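Local coordinates for protein xyloglucan-specific endo-beta-1,4-glucanase (Uncultured bacterium, PDB 4W88) that probably cleaves internal beta-1,4-glucosidic bonds of the xyloglucan backbone as a glycoside hydrolase family 5 enzyme with a TIM-barrel fold, at residues H103-T106 with N107-K111; G161-P164 with A165-K168; V291-L294 with D295-G298; W326-D329 with D330-D333. The protein carries 1 engineered substitution. All coordinates share one frame; numbering follows the deposited sequence.

Contact 1. Residues H103-T106 with N107-K111; sequences HHET and NYWLK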
# COMPACT_ATOMS: atom_id res chain seq x y z
N HIS A 103 4.02 3.48 7.08
CA HIS A 103 4.84 3.37 5.91
C HIS A 103 6.33 3.10 6.25
O HIS A 103 6.64 1.96 6.60
CB HIS A 103 4.58 4.48 4.89
CG HIS A 103 4.80 4.00 3.48
ND1 HIS A 103 3.87 3.23 2.80
CD2 HIS A 103 5.82 4.20 2.61
CE1 HIS A 103 4.33 2.97 1.59
NE2 HIS A 103 5.50 3.54 1.46
N HIS A 104 7.20 4.10 6.18
CA HIS A 104 8.65 3.87 6.32
C HIS A 104 9.06 3.78 7.81
O HIS A 104 10.17 4.24 8.20
CB HIS A 104 9.46 4.95 5.61
CG HIS A 104 9.38 4.85 4.11
ND1 HIS A 104 9.61 3.66 3.40
CD2 HIS A 104 9.07 5.79 3.18
CE1 HIS A 104 9.47 3.91 2.12
NE2 HIS A 104 9.14 5.19 1.96
N GLU A 105 8.17 3.24 8.62
CA GLU A 105 8.49 2.86 10.00
C GLU A 105 9.70 1.94 10.06
O GLU A 105 10.43 1.91 11.05
CB GLU A 105 7.30 2.14 10.66
CG GLU A 105 5.95 2.82 10.45
CD GLU A 105 5.83 4.32 10.80
OE1 GLU A 105 6.59 4.81 11.68
OE2 GLU A 105 5.01 5.02 10.14
N THR A 106 9.89 1.24 8.95
CA THR A 106 10.96 0.27 8.71
C THR A 106 12.37 0.94 8.67
O THR A 106 13.42 0.23 8.78
CB THR A 106 10.68 -0.44 7.36
OG1 THR A 106 10.19 0.49 6.35
CG2 THR A 106 9.67 -1.57 7.58
N ASN A 107 12.44 2.29 8.49
CA ASN A 107 13.74 3.00 8.55
C ASN A 107 14.09 3.31 10.02
O ASN A 107 15.21 3.71 10.28
CB ASN A 107 13.73 4.34 7.87
CG ASN A 107 13.52 4.26 6.38
OD1 ASN A 107 13.42 3.15 5.78
ND2 ASN A 107 13.50 5.44 5.73
N TYR A 108 13.12 3.11 10.94
CA TYR A 108 13.16 3.66 12.29
C TYR A 108 13.03 2.47 13.25
O TYR A 108 14.03 1.77 13.51
CB TYR A 108 12.10 4.74 12.47
CG TYR A 108 12.40 5.98 11.68
CD1 TYR A 108 13.35 6.90 12.09
CD2 TYR A 108 11.82 6.15 10.42
CE1 TYR A 108 13.70 7.99 11.28
CE2 TYR A 108 12.20 7.18 9.61
CZ TYR A 108 13.08 8.15 10.07
OH TYR A 108 13.51 9.18 9.28
N TRP A 109 11.86 2.29 13.83
CA TRP A 109 11.64 1.33 14.87
C TRP A 109 11.18 -0.05 14.40
O TRP A 109 11.33 -1.05 15.13
CB TRP A 109 10.57 1.89 15.82
CG TRP A 109 9.24 2.20 15.13
CD1 TRP A 109 8.90 3.33 14.50
CD2 TRP A 109 8.11 1.31 15.04
NE1 TRP A 109 7.62 3.21 13.98
CE2 TRP A 109 7.11 1.98 14.32
CE3 TRP A 109 7.87 0.00 15.48
CZ2 TRP A 109 5.92 1.40 14.02
CZ3 TRP A 109 6.66 -0.58 15.19
CH2 TRP A 109 5.68 0.13 14.46
N LEU A 110 10.59 -0.11 13.18
CA LEU A 110 9.95 -1.34 12.71
C LEU A 110 10.99 -2.22 11.98
O LEU A 110 11.05 -2.26 10.74
CB LEU A 110 8.72 -1.08 11.87
CG LEU A 110 7.64 -2.16 11.92
CD1 LEU A 110 6.42 -1.75 11.09
CD2 LEU A 110 8.11 -3.51 11.42
N LYS A 111 11.86 -2.83 12.77
CA LYS A 111 12.94 -3.71 12.31
C LYS A 111 12.60 -5.08 12.89
O LYS A 111 12.49 -5.22 14.12
CB LYS A 111 14.27 -3.23 12.81
CG LYS A 111 14.48 -1.77 12.54
CD LYS A 111 15.44 -1.53 11.49
CE LYS A 111 15.80 -0.08 11.27
NZ LYS A 111 16.40 0.08 9.90
O HOH W 1 11.46 1.68 4.45
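Glu105 and Trp109 meet four residues apart round a short 3-10 turn, in the loop that follows strand 97-101 of the (beta/alpha)8 barrel. The side chain of Glu105 can be followed outward along the indole. Its CB lies 3.5 Å from Trp109 NE1. A bend at chi2 (-52°) then keeps the chain beside the ring, with CG passing 3.8 Å from Trp109 CZ2. At the tip the carboxylate plane stands 39° from the indole plane, and Trp109 NE1 donates to Glu105 OE1 over 3.0 Å, meeting that oxygen on its anti side. OE2 accepts from Phe64 N and OE1 takes a further weak bond from Ala65 N, which joins the turn to the loop after strand 57-60. A phenylalanine in place of Trp109 has no indole N-H, and OE1 would probably be left with little more than the weak Ala65 N bond. The backbone of Glu105 is gripped as well: its O accepts from Tyr108 N and from Leu110 N, each 2.9 Å away, the two donors arriving from opposite faces of the carbonyl plane. Further along, Lys111 NZ reaches back to Thr106 O at 3.2 Å. His103 NE2 bonds to a bound Tris molecule, which probably marks part of the substrate pocket. Within the turn, one water links His104 ND1 with Thr106 OG1 and donates to Asn107 OD1 at 2.8 Å.

Contact 2. Residues G161-P164 with A165-K168; sequences GGTP and AERK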
# COMPACT_ATOMS: atom_id res chain seq x y z
N GLY A 161 11.02 -12.55 1.45
CA GLY A 161 10.08 -13.07 2.47
C GLY A 161 10.65 -13.38 3.85
O GLY A 161 9.95 -13.97 4.69
N GLY A 162 11.91 -12.99 4.08
CA GLY A 162 12.48 -13.11 5.41
C GLY A 162 12.81 -14.54 5.82
O GLY A 162 12.83 -15.43 5.00
N THR A 163 13.02 -14.71 7.12
CA THR A 163 13.29 -16.00 7.72
C THR A 163 12.02 -16.54 8.39
O THR A 163 11.07 -15.77 8.64
CB THR A 163 14.36 -15.88 8.81
OG1 THR A 163 13.84 -15.10 9.91
CG2 THR A 163 15.61 -15.24 8.23
N PRO A 164 11.98 -17.84 8.69
CA PRO A 164 10.79 -18.39 9.33
C PRO A 164 10.46 -17.70 10.65
O PRO A 164 9.26 -17.44 10.93
CB PRO A 164 11.19 -19.86 9.53
CG PRO A 164 12.03 -20.14 8.31
CD PRO A 164 12.92 -18.92 8.29
N ALA A 165 11.48 -17.37 11.46
CA ALA A 165 11.18 -16.67 12.73
C ALA A 165 10.57 -15.27 12.50
O ALA A 165 9.70 -14.80 13.22
CB ALA A 165 12.42 -16.59 13.61
N GLU A 166 11.06 -14.59 11.47
CA GLU A 166 10.54 -13.28 11.11
C GLU A 166 9.08 -13.38 10.68
O GLU A 166 8.26 -12.51 10.98
CB GLU A 166 11.38 -12.65 10.02
CG GLU A 166 12.69 -12.00 10.50
CD GLU A 166 13.50 -11.43 9.36
OE1 GLU A 166 13.83 -12.25 8.45
OE2 GLU A 166 13.71 -10.18 9.33
N ARG A 167 8.76 -14.40 9.90
CA ARG A 167 7.41 -14.58 9.47
C ARG A 167 6.46 -14.88 10.64
O ARG A 167 5.33 -14.41 10.61
CB ARG A 167 7.31 -15.61 8.37
CG ARG A 167 7.97 -15.14 7.10
CD ARG A 167 7.66 -16.04 5.93
NE ARG A 167 8.23 -17.35 6.01
CZ ARG A 167 9.43 -17.74 5.55
NH1 ARG A 167 10.25 -16.89 5.03
NH2 ARG A 167 9.78 -19.00 5.66
N LYS A 168 6.91 -15.64 11.66
CA LYS A 168 6.15 -15.77 12.92
C LYS A 168 5.88 -14.40 13.57
O LYS A 168 4.77 -14.14 14.04
CB LYS A 168 6.75 -16.80 13.94
CG LYS A 168 6.89 -18.25 13.49
CD LYS A 168 7.29 -19.20 14.67
CE LYS A 168 8.81 -19.28 14.93
NZ LYS A 168 9.60 -20.31 14.15
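Thr163 and Glu166 form a capping box at the start of helix 164-182, one of the outer helices of the TIM barrel. In the first shell the two residues exchange bonds. Glu166 N donates to Thr163 OG1 over 3.2 Å, with an angle of 158° at the hydrogen, and Thr163 N returns a bond to Glu166 OE1 at 2.9 Å, meeting the carboxylate on its anti side. The cap depends on the Thr163 torsion: at chi1 66° OG1 sits between the backbone N and the carbonyl carbon, where it faces the first turn, while CG2 rests 3.5 Å from Glu166 OE1. The turn itself closes through Arg167 N to Thr163 O at 3.0 Å and Lys168 N to Pro164 O.

Around this core the Arg167 chain, bent at chi3, folds back past the helix start. One face of its guanidinium lies over the Thr163-Pro164 peptide, and Pro164 CG comes within 3.7 Å of Arg167 NH2. The edge serves the preceding loop, where Gly161 and Gly162, both at positive phi, lead the chain into the cap; a side-chain carbon on Gly162 would press against Glu166 OE1. Second-shell partners position both charged groups: Glu166 OE2 bonds to Tyr198 OH and Thr112 OG1, and Arg167 NE makes a salt bridge with Asp209. Thus oriented, Arg167 NH1 donates to Gly161 O at 3.0 Å, the acceptor just 2° out of the guanidinium plane.

Contact 3. Residues V291-L294 with D295-G298; sequences VGTL and DQDG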
# COMPACT_ATOMS: atom_id res chain seq x y z
N VAL A 291 -2.74 -6.26 -15.08
CA VAL A 291 -4.07 -5.97 -14.53
C VAL A 291 -5.10 -6.96 -15.03
O VAL A 291 -5.98 -7.40 -14.26
CB VAL A 291 -4.46 -4.50 -14.71
CG1 VAL A 291 -5.81 -4.22 -14.03
CG2 VAL A 291 -3.36 -3.59 -14.13
N GLY A 292 -4.98 -7.34 -16.30
CA GLY A 292 -5.82 -8.43 -16.83
C GLY A 292 -5.78 -9.75 -16.03
O GLY A 292 -6.84 -10.44 -15.85
N THR A 293 -4.61 -10.07 -15.50
CA THR A 293 -4.44 -11.23 -14.68
C THR A 293 -5.23 -11.06 -13.36
O THR A 293 -5.96 -11.96 -12.95
CB THR A 293 -2.95 -11.53 -14.39
OG1 THR A 293 -2.28 -11.88 -15.61
CG2 THR A 293 -2.81 -12.72 -13.39
N LEU A 294 -5.10 -9.88 -12.72
CA LEU A 294 -5.85 -9.57 -11.48
C LEU A 294 -7.35 -9.59 -11.68
O LEU A 294 -8.11 -10.13 -10.83
CB LEU A 294 -5.43 -8.21 -10.94
CG LEU A 294 -3.98 -8.11 -10.47
CD1 LEU A 294 -3.76 -6.71 -9.92
CD2 LEU A 294 -3.50 -9.20 -9.53
N ASP A 295 -7.76 -9.07 -12.83
CA ASP A 295 -9.20 -8.96 -13.15
C ASP A 295 -9.90 -10.31 -13.26
O ASP A 295 -11.11 -10.41 -13.10
CB ASP A 295 -9.43 -8.16 -14.41
CG ASP A 295 -9.10 -6.68 -14.23
OD1 ASP A 295 -9.08 -6.20 -13.05
OD2 ASP A 295 -8.94 -5.98 -15.27
N GLN A 296 -9.15 -11.36 -13.50
CA GLN A 296 -9.78 -12.68 -13.61
C GLN A 296 -10.52 -13.04 -12.35
O GLN A 296 -11.48 -13.82 -12.41
CB GLN A 296 -8.73 -13.75 -13.80
CG GLN A 296 -7.86 -13.59 -15.02
CD GLN A 296 -6.78 -14.64 -15.02
OE1 GLN A 296 -5.79 -14.63 -14.21
NE2 GLN A 296 -6.99 -15.60 -15.86
N ASP A 297 -10.01 -12.60 -11.20
CA ASP A 297 -10.66 -12.90 -9.93
C ASP A 297 -11.15 -11.63 -9.20
O ASP A 297 -11.44 -11.66 -8.00
CB ASP A 297 -9.73 -13.73 -9.03
CG ASP A 297 -9.40 -15.06 -9.65
OD1 ASP A 297 -10.29 -15.94 -9.56
OD2 ASP A 297 -8.31 -15.20 -10.30
N GLY A 298 -11.26 -10.53 -9.93
CA GLY A 298 -11.70 -9.25 -9.38
C GLY A 298 -10.80 -8.69 -8.28
O GLY A 298 -11.28 -7.97 -7.35
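The Asp295 carboxylate lies with one face against Val291, one helical turn earlier. Val291 O stands above that face, 3.2 Å from Asp295 CG and nearly equally far from the two carboxylate oxygens. Val291 CG1 approaches from the same side, 3.8 Å from Asp295 OD2; it is brought there by a chi1 of -176°, which sets it anti to the backbone N and beside its own carbonyl carbon. Carbonyl and carboxylate oxygens are all acceptors, so this approach is no hydrogen bond. The donors come from two places: Asp295 N, in the backbone, bonds to Val291 O at 2.8 Å, nearly along the C=O axis, and OD2 is hydrogen-bonded to His338 ND1.

Past Asp295 the bonds shift toward a three-residue spacing. Gln296 N keeps a weak bond to Gly292 O and donates to Thr293 O at 3.3 Å, standing 64° out of that carbonyl plane; Asp297 N donates to Leu294 O at 3.1 Å. In the type I turn from Asp295 to Gly298, Gly298 N bonds to Asp295 O. With Val299 N to Leu294 O this makes a Schellman motif, in which Gly298, at positive phi, is the C-prime residue.

The motif ends helix 280-295 and releases the chain into strand 300-305, the last of the barrel. Thr293 and Leu294 pack on helix 246-261, where Asp297 also forms a salt bridge with Lys257 and bonds to Tyr253 OH; Val291 instead touches His338 near the C terminus.

Contact 4. Residues W326-D329 with D330-D333; sequences WYND and DIVD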
# COMPACT_ATOMS: atom_id res chain seq x y z
N TRP A 326 -1.81 14.84 -16.51
CA TRP A 326 -1.17 13.57 -16.44
C TRP A 326 0.09 13.57 -17.29
O TRP A 326 0.09 14.08 -18.44
CB TRP A 326 -2.17 12.46 -16.79
CG TRP A 326 -3.31 12.43 -15.84
CD1 TRP A 326 -4.46 13.15 -15.94
CD2 TRP A 326 -3.39 11.69 -14.61
NE1 TRP A 326 -5.29 12.89 -14.85
CE2 TRP A 326 -4.62 12.04 -13.99
CE3 TRP A 326 -2.54 10.79 -13.93
CZ2 TRP A 326 -5.03 11.47 -12.76
CZ3 TRP A 326 -2.96 10.23 -12.73
CH2 TRP A 326 -4.15 10.59 -12.13
N TYR A 327 1.17 13.00 -16.75
CA TYR A 327 2.43 12.92 -17.52
C TYR A 327 2.34 12.10 -18.82
O TYR A 327 3.04 12.36 -19.80
CB TYR A 327 3.52 12.27 -16.71
CG TYR A 327 4.06 13.09 -15.55
CD1 TYR A 327 4.80 14.25 -15.79
CD2 TYR A 327 3.82 12.70 -14.21
CE1 TYR A 327 5.26 15.02 -14.72
CE2 TYR A 327 4.33 13.46 -13.14
CZ TYR A 327 5.02 14.59 -13.42
OH TYR A 327 5.53 15.34 -12.41
N ASN A 328 1.51 11.06 -18.78
CA ASN A 328 1.43 10.10 -19.88
C ASN A 328 0.02 9.56 -20.01
O ASN A 328 -0.35 8.67 -19.28
CB ASN A 328 2.48 8.99 -19.70
CG ASN A 328 2.61 8.13 -20.91
OD1 ASN A 328 1.62 7.74 -21.54
ND2 ASN A 328 3.84 7.85 -21.28
N ASP A 329 -0.79 10.17 -20.87
CA ASP A 329 -2.21 9.83 -20.86
C ASP A 329 -2.46 8.43 -21.41
O ASP A 329 -3.45 7.79 -21.05
CB ASP A 329 -3.03 10.83 -21.68
CG ASP A 329 -3.36 12.08 -20.92
OD1 ASP A 329 -3.78 12.02 -19.77
OD2 ASP A 329 -3.14 13.12 -21.52
N ASP A 330 -1.56 7.91 -22.25
CA ASP A 330 -1.74 6.53 -22.76
C ASP A 330 -1.58 5.46 -21.66
O ASP A 330 -2.35 4.49 -21.57
CB ASP A 330 -0.76 6.25 -23.88
CG ASP A 330 -1.11 6.94 -25.19
OD1 ASP A 330 -2.18 7.53 -25.33
OD2 ASP A 330 -0.32 6.82 -26.11
N ILE A 331 -0.53 5.61 -20.83
CA ILE A 331 -0.37 4.75 -19.66
C ILE A 331 -1.56 4.83 -18.71
O ILE A 331 -2.14 3.80 -18.28
CB ILE A 331 0.95 5.06 -18.91
CG1 ILE A 331 2.14 4.67 -19.80
CG2 ILE A 331 1.03 4.33 -17.57
CD1 ILE A 331 3.51 5.01 -19.28
N VAL A 332 -1.98 6.05 -18.44
CA VAL A 332 -3.09 6.26 -17.51
C VAL A 332 -4.39 5.66 -18.01
O VAL A 332 -5.10 4.99 -17.23
CB VAL A 332 -3.18 7.72 -17.09
CG1 VAL A 332 -4.42 8.00 -16.24
CG2 VAL A 332 -1.94 8.08 -16.30
N ASP A 333 -4.66 5.84 -19.32
CA ASP A 333 -5.86 5.30 -19.93
C ASP A 333 -5.87 3.74 -19.72
O ASP A 333 -6.90 3.13 -19.43
CB ASP A 333 -5.85 5.55 -21.43
CG ASP A 333 -6.27 6.96 -21.85
OD1 ASP A 333 -6.69 7.77 -21.02
OD2 ASP A 333 -6.09 7.30 -23.05
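Asn328 caps the N terminus of helix 329-336 by bonding to Ile331, in a local contact that carries the chain from strand 325-326 of the small antiparallel sheet into the last helix. Ile331 N donates to Asn328 OD1 over 3.1 Å, almost straight at 176°, though it stands 46° out of the amide plane. With CG anti to the backbone N (chi1 -170°), the amide swings over the first turn and its ND2 lies 3.5 Å from Ile331 CD1, the two side chains crossing at about a right angle. That same ND2 bonds to Tyr309 OH and Thr280 OG1. An alanine in place of Asn328 lacks the amide, which would probably leave Ile331 N without a side-chain cap and those two hydroxyls without that partner. Val332 N continues the turn to Asn328 O at 3.2 Å. Val332 also meets Trp326: its CG2 is 3.6 Å from Trp326 CE3, and its CG1 sits over one face of the indole. Arg53 engages that indole in a cation-pi contact, and it forms salt bridges with Asp329 and Asp333. Asp329, at the helix start, and Asp333, one turn on, share this one arginine, and both are likely to stay ionised.

How the contacts relate
The four contacts follow one another along the chain; none encloses or crosses another, and each closes only its own turn. Contact 1 shapes the loop after the third barrel strand, 97-101. Contact 2 opens helix 164-182 after the fourth, 142-145, and the nearest atoms of these two contacts are about 6 Å apart. Contact 3 ends helix 280-295 just before the eighth strand, and contact 4 then starts the final helix, 329-336. Helix 280-295 ties the later pair: its Thr280 and Ile283 meet contact 4, while contact 3 forms its last turn. Contacts 1 and 4, with centres 33 Å apart, lie on opposite sides of the chain's centre.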